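Local coordinates for PAC2 family protein (Streptomyces avermitilis, PDB 3MNF), which is of unknown function but belongs to the PAC2 family, whose members are related to proteasome assembly chaperones, at residues W15-V26 and V117-D125; A25-W33 and R83-I91. All coordinates share one frame; numbering follows the deposited sequence.

How the contacts relate
Helix 21-32 lies across one seven-stranded mixed sheet, and the two contacts record how its two ends meet that sheet; they share Ala25 and Val26, and their centres lie about 14 Å apart. Contact 1 belongs to the start of the helix and the loop before it, and is largely buried: small alanines allow a close approach to strand 115-124, and two main-chain hydrogen bonds tie loop to strand. Contact 2, further along the same helix, is partly buried. There the helix stands farther from strand 82-91, leucines, with Val26 and the Arg89 chain, do most of the bridging, and at the more exposed margin a salt bridge with a weak hydrogen bond takes the place of main-chain bonding.

Contact 1: W15-V26 and V117-D125; sequences WNDAGDAASTAV and VVLGALLGD
With CG anti to its carbonyl carbon (chi1 -56°), Leu119 carries CD1 to the helix, where it meets Ala25 CB at 3.8 Å and also touches Val26 CG2. Leu123 has its CG placed likewise (chi1 -48°), which brings CD2 back to Ala18 CB. Between these two leucines the contact is made by small groups. Ala121 CB sits against Ala18 CB (3.7 Å) and Ala21 CB, while Ala22 CB rests 3.5 Å from Gly120 CA, directly on the strand backbone. Such small residues let the axes of helix 21-26 and strand 117-124 come within 6.9 Å. In the mixed alpha/beta sheet of this PAC2 domain, strand 7-13 runs parallel beside strand 115-124, and the loop after it pairs once more before the helix begins: Ala121 N donates to Asn16 O (2.9 Å), and Ala18 N to Ala121 O (3.0 Å). Both donors stand above the carbonyl plane of their acceptor, and together they form a single bridge centred on Asp17 and Ala121. A type I turn from Asp17 to Asp20 then leads into the helix. The Asp17 carboxylate is gripped by Ser23, whose N bonds to OD1 (2.8 Å) and whose OG reaches OD2 on its syn side (2.6 Å). Helix 192-206 also packs against this alanine-lined side, with Leu198 touching Ala22.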
loop_
_atom_site.group_PDB
_atom_site.type_symbol
_atom_site.label_atom_id
_atom_site.label_comp_id
_atom_site.label_asym_id
_atom_site.label_seq_id
_atom_site.Cartn_x
_atom_site.Cartn_y
_atom_site.Cartn_z
ATOM N N TRP A 15 11.892 -9.512 21.511
ATOM C CA TRP A 15 12.911 -8.674 22.142
ATOM C C TRP A 15 12.498 -7.967 23.433
ATOM O O TRP A 15 13.337 -7.729 24.261
ATOM C CB TRP A 15 13.336 -7.668 21.093
ATOM C CG TRP A 15 14.539 -6.829 21.308
ATOM C CD1 TRP A 15 15.803 -7.084 20.871
ATOM C CD2 TRP A 15 14.571 -5.522 21.889
ATOM N NE1 TRP A 15 16.640 -6.038 21.187
ATOM C CE2 TRP A 15 15.907 -5.061 21.806
ATOM C CE3 TRP A 15 13.597 -4.697 22.482
ATOM C CZ2 TRP A 15 16.303 -3.823 22.300
ATOM C CZ3 TRP A 15 13.978 -3.478 22.968
ATOM C CH2 TRP A 15 15.329 -3.041 22.874
ATOM N N ASN A 16 11.224 -7.622 23.618
ATOM C CA ASN A 16 10.779 -6.991 24.883
ATOM C C ASN A 16 10.237 -7.990 25.909
ATOM O O ASN A 16 9.442 -7.625 26.782
ATOM C CB ASN A 16 9.679 -5.952 24.648
ATOM C CG ASN A 16 9.881 -5.139 23.398
ATOM O OD1 ASN A 16 10.403 -4.019 23.443
ATOM N ND2 ASN A 16 9.454 -5.689 22.267
ATOM N N ASP A 17 10.651 -9.246 25.812
ATOM C CA ASP A 17 9.952 -10.304 26.496
ATOM C C ASP A 17 10.935 -11.357 26.998
ATOM O O ASP A 17 10.851 -12.533 26.661
ATOM C CB ASP A 17 8.911 -10.876 25.550
ATOM C CG ASP A 17 7.957 -11.831 26.222
ATOM O OD1 ASP A 17 7.534 -11.586 27.384
ATOM O OD2 ASP A 17 7.634 -12.849 25.565
ATOM N N ALA A 18 11.839 -10.903 27.861
ATOM C CA ALA A 18 13.005 -11.651 28.285
ATOM C C ALA A 18 12.812 -13.115 28.731
ATOM O O ALA A 18 13.628 -13.981 28.381
ATOM C CB ALA A 18 13.756 -10.869 29.325
ATOM N N GLY A 19 11.790 -13.445 29.492
ATOM C CA GLY A 19 11.676 -14.874 29.797
ATOM C C GLY A 19 10.359 -15.396 29.288
ATOM O O GLY A 19 9.794 -16.325 29.861
ATOM N N ASP A 20 9.853 -14.766 28.227
ATOM C CA ASP A 20 8.441 -14.848 27.876
ATOM C C ASP A 20 7.625 -14.451 29.109
ATOM O O ASP A 20 6.450 -14.817 29.247
ATOM C CB ASP A 20 8.045 -16.252 27.408
ATOM C CG ASP A 20 9.008 -16.846 26.374
ATOM O OD1 ASP A 20 10.029 -16.215 26.015
ATOM O OD2 ASP A 20 8.745 -17.981 25.915
ATOM N N ALA A 21 8.255 -13.703 30.012
ATOM C CA ALA A 21 7.629 -13.378 31.271
ATOM C C ALA A 21 6.410 -12.508 31.027
ATOM O O ALA A 21 5.335 -12.766 31.586
ATOM C CB ALA A 21 8.591 -12.684 32.162
ATOM N N ALA A 22 6.573 -11.499 30.168
ATOM C CA ALA A 22 5.511 -10.544 29.899
ATOM C C ALA A 22 4.454 -11.184 29.057
ATOM O O ALA A 22 3.278 -11.079 29.377
ATOM C CB ALA A 22 6.044 -9.300 29.253
ATOM N N SER A 23 4.852 -11.899 28.013
ATOM C CA SER A 23 3.845 -12.560 27.179
ATOM C C SER A 23 3.022 -13.602 27.935
ATOM O O SER A 23 1.834 -13.750 27.643
ATOM C CB SER A 23 4.407 -13.139 25.882
ATOM O OG SER A 23 5.424 -14.073 26.137
ATOM N N THR A 24 3.618 -14.315 28.892
ATOM C CA THR A 24 2.823 -15.310 29.611
ATOM C C THR A 24 1.944 -14.648 30.671
ATOM O O THR A 24 0.922 -15.202 31.048
ATOM C CB THR A 24 3.627 -16.524 30.222
ATOM O OG1 THR A 24 4.155 -16.167 31.493
ATOM C CG2 THR A 24 4.754 -17.005 29.319
ATOM N N ALA A 25 2.328 -13.468 31.143
ATOM C CA ALA A 25 1.474 -12.726 32.074
ATOM C C ALA A 25 0.118 -12.439 31.435
ATOM O O ALA A 25 -0.928 -12.660 32.055
ATOM C CB ALA A 25 2.133 -11.438 32.523
ATOM N N VAL A 26 0.125 -11.968 30.192
ATOM C CA VAL A 26 -1.136 -11.665 29.533
ATOM C C VAL A 26 -1.853 -12.965 29.139
ATOM O O VAL A 26 -3.078 -13.046 29.210
ATOM C CB VAL A 26 -0.965 -10.701 28.335
ATOM C CG1 VAL A 26 -2.302 -10.305 27.769
ATOM C CG2 VAL A 26 -0.231 -9.466 28.766
ATOM N N VAL A 117 -1.846 -0.225 29.762
ATOM C CA VAL A 117 -0.643 -0.749 30.413
ATOM C C VAL A 117 0.071 -1.764 29.525
ATOM O O VAL A 117 -0.540 -2.729 29.039
ATOM C CB VAL A 117 -0.929 -1.405 31.766
ATOM C CG1 VAL A 117 0.385 -1.771 32.448
ATOM C CG2 VAL A 117 -1.801 -0.496 32.655
ATOM N N VAL A 118 1.365 -1.563 29.315
ATOM C CA VAL A 118 2.130 -2.508 28.511
ATOM C C VAL A 118 3.139 -3.241 29.386
ATOM O O VAL A 118 3.799 -2.627 30.216
ATOM C CB VAL A 118 2.859 -1.810 27.339
ATOM C CG1 VAL A 118 3.347 -2.858 26.321
ATOM C CG2 VAL A 118 1.954 -0.754 26.682
ATOM N N LEU A 119 3.267 -4.546 29.204
ATOM C CA LEU A 119 4.159 -5.308 30.051
ATOM C C LEU A 119 5.390 -5.730 29.283
ATOM O O LEU A 119 5.301 -6.076 28.117
ATOM C CB LEU A 119 3.439 -6.537 30.586
ATOM C CG LEU A 119 2.129 -6.349 31.361
ATOM C CD1 LEU A 119 1.682 -7.664 31.973
ATOM C CD2 LEU A 119 2.267 -5.299 32.441
ATOM N N GLY A 120 6.543 -5.702 29.923
ATOM C CA GLY A 120 7.736 -6.206 29.282
ATOM C C GLY A 120 8.731 -6.820 30.245
ATOM O O GLY A 120 8.669 -6.607 31.478
ATOM N N ALA A 121 9.664 -7.584 29.683
ATOM C CA ALA A 121 10.799 -8.062 30.456
ATOM C C ALA A 121 12.098 -7.833 29.712
ATOM O O ALA A 121 12.156 -7.973 28.498
ATOM C CB ALA A 121 10.636 -9.522 30.799
ATOM N N LEU A 122 13.137 -7.476 30.453
ATOM C CA LEU A 122 14.480 -7.342 29.912
ATOM C C LEU A 122 15.417 -8.178 30.774
ATOM O O LEU A 122 15.035 -8.617 31.849
ATOM C CB LEU A 122 14.918 -5.873 29.885
ATOM C CG LEU A 122 14.639 -4.895 31.043
ATOM C CD1 LEU A 122 15.025 -5.439 32.384
ATOM C CD2 LEU A 122 15.372 -3.579 30.833
ATOM N N LEU A 123 16.632 -8.419 30.293
ATOM C CA LEU A 123 17.658 -9.097 31.080
ATOM C C LEU A 123 18.369 -8.073 31.943
ATOM O O LEU A 123 18.882 -7.092 31.435
ATOM C CB LEU A 123 18.675 -9.784 30.168
ATOM C CG LEU A 123 18.124 -10.637 29.026
ATOM C CD1 LEU A 123 19.219 -11.058 28.070
ATOM C CD2 LEU A 123 17.396 -11.854 29.586
ATOM N N GLY A 124 18.402 -8.297 33.248
ATOM C CA GLY A 124 19.063 -7.371 34.150
ATOM C C GLY A 124 20.159 -8.012 34.968
ATOM O O GLY A 124 20.537 -9.167 34.739
ATOM N N ASP A 125 20.649 -7.242 35.938
ATOM C CA ASP A 125 21.754 -7.633 36.817
ATOM C C ASP A 125 21.324 -7.962 38.246
ATOM O O ASP A 125 22.057 -7.657 39.186
ATOM C CB ASP A 125 22.796 -6.507 36.877
ATOM C CG ASP A 125 23.955 -6.724 35.920
ATOM O OD1 ASP A 125 25.114 -6.547 36.360
ATOM O OD2 ASP A 125 23.716 -7.059 34.737
#

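Contact 2: A25-W33 and R83-I91; sequences AVAHLDREW and RDLVLVRGI
Helix 25-32 crosses strand 83-91 at a signed angle of -132°, with the axes 8.7 Å apart at their closest and Val26 and Arg89 the nearest pair of CA atoms. Leu85, Leu87 and Arg89 rise from the strand towards the helix. Leu87 occupies the middle: CD1 lies 3.8 Å from Leu29 CB and 3.6 Å from Asp30 N, and its CB meets Val26 CG1. Cut back to an alanine, Leu87 would lose the methyl groups that reach Leu29 and the Asp30 backbone, which would probably open a gap between strand and helix. Towards one end, Leu85 CD2 comes obliquely to the Trp33 ring, 3.8 Å from CZ3. At the other, Arg89 slides past Val26, CG to CG1 3.6 Å, then bends at chi3 (57°), laying one guanidinium face over Ala27 and turning its edge to Asp30. Arg89 NH1 lies 3.4 Å from Asp30 OD2, a salt bridge whose hydrogen bond is weak, with the two planes 57° apart; Asp30 OD1 is bonded to Ser73 of the adjoining strand 70-78. Val26 also touches Ala11 of strand 7-13, so the helix spans neighbouring strands, as in the layered architecture of alpha/beta folds in which helices pack across a central sheet.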
loop_
_atom_site.group_PDB
_atom_site.type_symbol
_atom_site.label_atom_id
_atom_site.label_comp_id
_atom_site.label_asym_id
_atom_site.label_seq_id
_atom_site.Cartn_x
_atom_site.Cartn_y
_atom_site.Cartn_z
ATOM N N ALA A 25 2.328 -13.468 31.143
ATOM C CA ALA A 25 1.474 -12.726 32.074
ATOM C C ALA A 25 0.118 -12.439 31.435
ATOM O O ALA A 25 -0.928 -12.660 32.055
ATOM C CB ALA A 25 2.133 -11.438 32.523
ATOM N N VAL A 26 0.125 -11.968 30.192
ATOM C CA VAL A 26 -1.136 -11.665 29.533
ATOM C C VAL A 26 -1.853 -12.965 29.139
ATOM O O VAL A 26 -3.078 -13.046 29.210
ATOM C CB VAL A 26 -0.965 -10.701 28.335
ATOM C CG1 VAL A 26 -2.302 -10.305 27.769
ATOM C CG2 VAL A 26 -0.231 -9.466 28.766
ATOM N N ALA A 27 -1.099 -13.985 28.739
ATOM C CA ALA A 27 -1.699 -15.263 28.408
ATOM C C ALA A 27 -2.510 -15.738 29.628
ATOM O O ALA A 27 -3.668 -16.174 29.510
ATOM C CB ALA A 27 -0.631 -16.251 28.039
ATOM N N HIS A 28 -1.890 -15.601 30.800
ATOM C CA HIS A 28 -2.463 -15.994 32.070
ATOM C C HIS A 28 -3.773 -15.257 32.353
ATOM O O HIS A 28 -4.750 -15.851 32.798
ATOM C CB HIS A 28 -1.449 -15.729 33.177
ATOM C CG HIS A 28 -1.915 -16.150 34.530
ATOM N ND1 HIS A 28 -1.664 -17.400 35.044
ATOM C CD2 HIS A 28 -2.623 -15.489 35.474
ATOM C CE1 HIS A 28 -2.199 -17.492 36.249
ATOM N NE2 HIS A 28 -2.784 -16.346 36.533
ATOM N N LEU A 29 -3.797 -13.960 32.098
ATOM C CA LEU A 29 -5.024 -13.211 32.250
ATOM C C LEU A 29 -6.078 -13.735 31.286
ATOM O O LEU A 29 -7.230 -13.894 31.656
ATOM C CB LEU A 29 -4.781 -11.725 32.007
ATOM C CG LEU A 29 -3.755 -11.084 32.938
ATOM C CD1 LEU A 29 -3.624 -9.612 32.646
ATOM C CD2 LEU A 29 -4.141 -11.291 34.389
ATOM N N ASP A 30 -5.675 -14.023 30.052
ATOM C CA ASP A 30 -6.624 -14.449 29.035
ATOM C C ASP A 30 -7.221 -15.796 29.382
ATOM O O ASP A 30 -8.423 -16.011 29.230
ATOM C CB ASP A 30 -5.975 -14.498 27.655
ATOM C CG ASP A 30 -7.003 -14.475 26.533
ATOM O OD1 ASP A 30 -7.975 -13.699 26.633
ATOM O OD2 ASP A 30 -6.860 -15.226 25.548
ATOM N N ARG A 31 -6.365 -16.695 29.850
ATOM C CA ARG A 31 -6.772 -18.035 30.253
ATOM C C ARG A 31 -7.669 -17.983 31.489
ATOM O O ARG A 31 -8.836 -18.353 31.399
ATOM C CB ARG A 31 -5.533 -18.893 30.492
ATOM C CG ARG A 31 -5.760 -20.365 30.840
ATOM C CD ARG A 31 -4.401 -21.042 31.153
ATOM N NE ARG A 31 -3.304 -20.371 30.421
ATOM C CZ ARG A 31 -2.184 -19.887 30.975
ATOM N NH1 ARG A 31 -1.962 -20.030 32.293
ATOM N NH2 ARG A 31 -1.278 -19.277 30.202
ATOM N N GLU A 32 -7.138 -17.490 32.616
ATOM C CA GLU A 32 -7.868 -17.501 33.894
ATOM C C GLU A 32 -9.232 -16.834 33.797
ATOM O O GLU A 32 -10.197 -17.323 34.380
ATOM C CB GLU A 32 -7.084 -16.853 35.049
ATOM C CG GLU A 32 -5.678 -17.391 35.351
ATOM C CD GLU A 32 -5.567 -18.915 35.485
ATOM O OE1 GLU A 32 -6.228 -19.513 36.376
ATOM O OE2 GLU A 32 -4.769 -19.499 34.696
ATOM N N TRP A 33 -9.310 -15.729 33.065
ATOM C CA TRP A 33 -10.559 -14.986 32.927
ATOM C C TRP A 33 -11.382 -15.351 31.689
ATOM O O TRP A 33 -12.366 -14.681 31.381
ATOM C CB TRP A 33 -10.292 -13.483 32.944
ATOM C CG TRP A 33 -10.030 -12.911 34.299
ATOM C CD1 TRP A 33 -10.611 -13.287 35.475
ATOM C CD2 TRP A 33 -9.147 -11.828 34.615
ATOM N NE1 TRP A 33 -10.129 -12.518 36.510
ATOM C CE2 TRP A 33 -9.233 -11.611 36.006
ATOM C CE3 TRP A 33 -8.292 -11.016 33.855
ATOM C CZ2 TRP A 33 -8.491 -10.620 36.657
ATOM C CZ3 TRP A 33 -7.563 -10.020 34.497
ATOM C CH2 TRP A 33 -7.666 -9.834 35.886
ATOM N N ARG A 83 -15.924 -4.680 35.542
ATOM C CA ARG A 83 -14.928 -4.019 34.717
ATOM C C ARG A 83 -14.584 -4.801 33.470
ATOM O O ARG A 83 -14.565 -6.039 33.479
ATOM C CB ARG A 83 -13.648 -3.895 35.506
ATOM C CG ARG A 83 -13.505 -2.587 36.118
ATOM C CD ARG A 83 -12.199 -2.064 35.690
ATOM N NE ARG A 83 -11.267 -2.134 36.794
ATOM C CZ ARG A 83 -10.147 -1.434 36.835
ATOM N NH1 ARG A 83 -9.357 -1.544 37.889
ATOM N NH2 ARG A 83 -9.831 -0.624 35.823
ATOM N N ASP A 84 -14.271 -4.084 32.398
ATOM C CA ASP A 84 -13.782 -4.760 31.206
ATOM C C ASP A 84 -12.302 -4.483 30.997
ATOM O O ASP A 84 -11.836 -3.358 31.202
ATOM C CB ASP A 84 -14.632 -4.423 29.972
ATOM C CG ASP A 84 -15.964 -5.218 29.930
ATOM O OD1 ASP A 84 -15.920 -6.486 29.925
ATOM O OD2 ASP A 84 -17.053 -4.578 29.900
ATOM N N LEU A 85 -11.564 -5.538 30.659
ATOM C CA LEU A 85 -10.170 -5.411 30.253
ATOM C C LEU A 85 -10.001 -5.858 28.804
ATOM O O LEU A 85 -10.665 -6.789 28.342
ATOM C CB LEU A 85 -9.242 -6.204 31.168
ATOM C CG LEU A 85 -8.460 -5.477 32.260
ATOM C CD1 LEU A 85 -9.331 -4.570 33.065
ATOM C CD2 LEU A 85 -7.795 -6.463 33.184
ATOM N N VAL A 86 -9.128 -5.168 28.086
ATOM C CA VAL A 86 -8.871 -5.464 26.696
ATOM C C VAL A 86 -7.455 -5.982 26.653
ATOM O O VAL A 86 -6.508 -5.245 26.950
ATOM C CB VAL A 86 -9.000 -4.199 25.823
ATOM C CG1 VAL A 86 -8.556 -4.475 24.418
ATOM C CG2 VAL A 86 -10.439 -3.682 25.832
ATOM N N LEU A 87 -7.293 -7.253 26.309
ATOM C CA LEU A 87 -5.952 -7.840 26.305
ATOM C C LEU A 87 -5.394 -7.849 24.891
ATOM O O LEU A 87 -6.123 -8.133 23.923
ATOM C CB LEU A 87 -5.961 -9.248 26.904
ATOM C CG LEU A 87 -6.545 -9.317 28.310
ATOM C CD1 LEU A 87 -6.608 -10.737 28.803
ATOM C CD2 LEU A 87 -5.741 -8.475 29.253
ATOM N N VAL A 88 -4.113 -7.522 24.767
ATOM C CA VAL A 88 -3.465 -7.529 23.484
ATOM C C VAL A 88 -2.287 -8.457 23.551
ATOM O O VAL A 88 -1.342 -8.189 24.278
ATOM C CB VAL A 88 -2.997 -6.129 23.103
ATOM C CG1 VAL A 88 -2.239 -6.139 21.772
ATOM C CG2 VAL A 88 -4.203 -5.192 23.027
ATOM N N ARG A 89 -2.345 -9.547 22.793
ATOM C CA ARG A 89 -1.290 -10.551 22.793
ATOM C C ARG A 89 -0.639 -10.624 21.432
ATOM O O ARG A 89 -1.230 -11.139 20.468
ATOM C CB ARG A 89 -1.874 -11.899 23.164
ATOM C CG ARG A 89 -2.367 -11.932 24.589
ATOM C CD ARG A 89 -3.001 -13.245 24.943
ATOM N NE ARG A 89 -2.067 -14.345 24.730
ATOM C CZ ARG A 89 -2.432 -15.609 24.561
ATOM N NH1 ARG A 89 -3.713 -15.937 24.580
ATOM N NH2 ARG A 89 -1.512 -16.537 24.376
ATOM N N GLY A 90 0.575 -10.102 21.338
ATOM C CA GLY A 90 1.197 -10.000 20.038
ATOM C C GLY A 90 2.615 -10.500 19.983
ATOM O O GLY A 90 3.248 -10.752 20.999
ATOM N N ILE A 91 3.098 -10.681 18.769
ATOM C CA ILE A 91 4.517 -10.802 18.483
ATOM C C ILE A 91 4.993 -9.384 18.094
ATOM O O ILE A 91 4.256 -8.657 17.420
ATOM C CB ILE A 91 4.646 -11.684 17.274
ATOM C CG1 ILE A 91 3.705 -12.902 17.416
ATOM C CG2 ILE A 91 6.127 -11.981 16.950
ATOM C CD1 ILE A 91 4.390 -14.132 17.925
#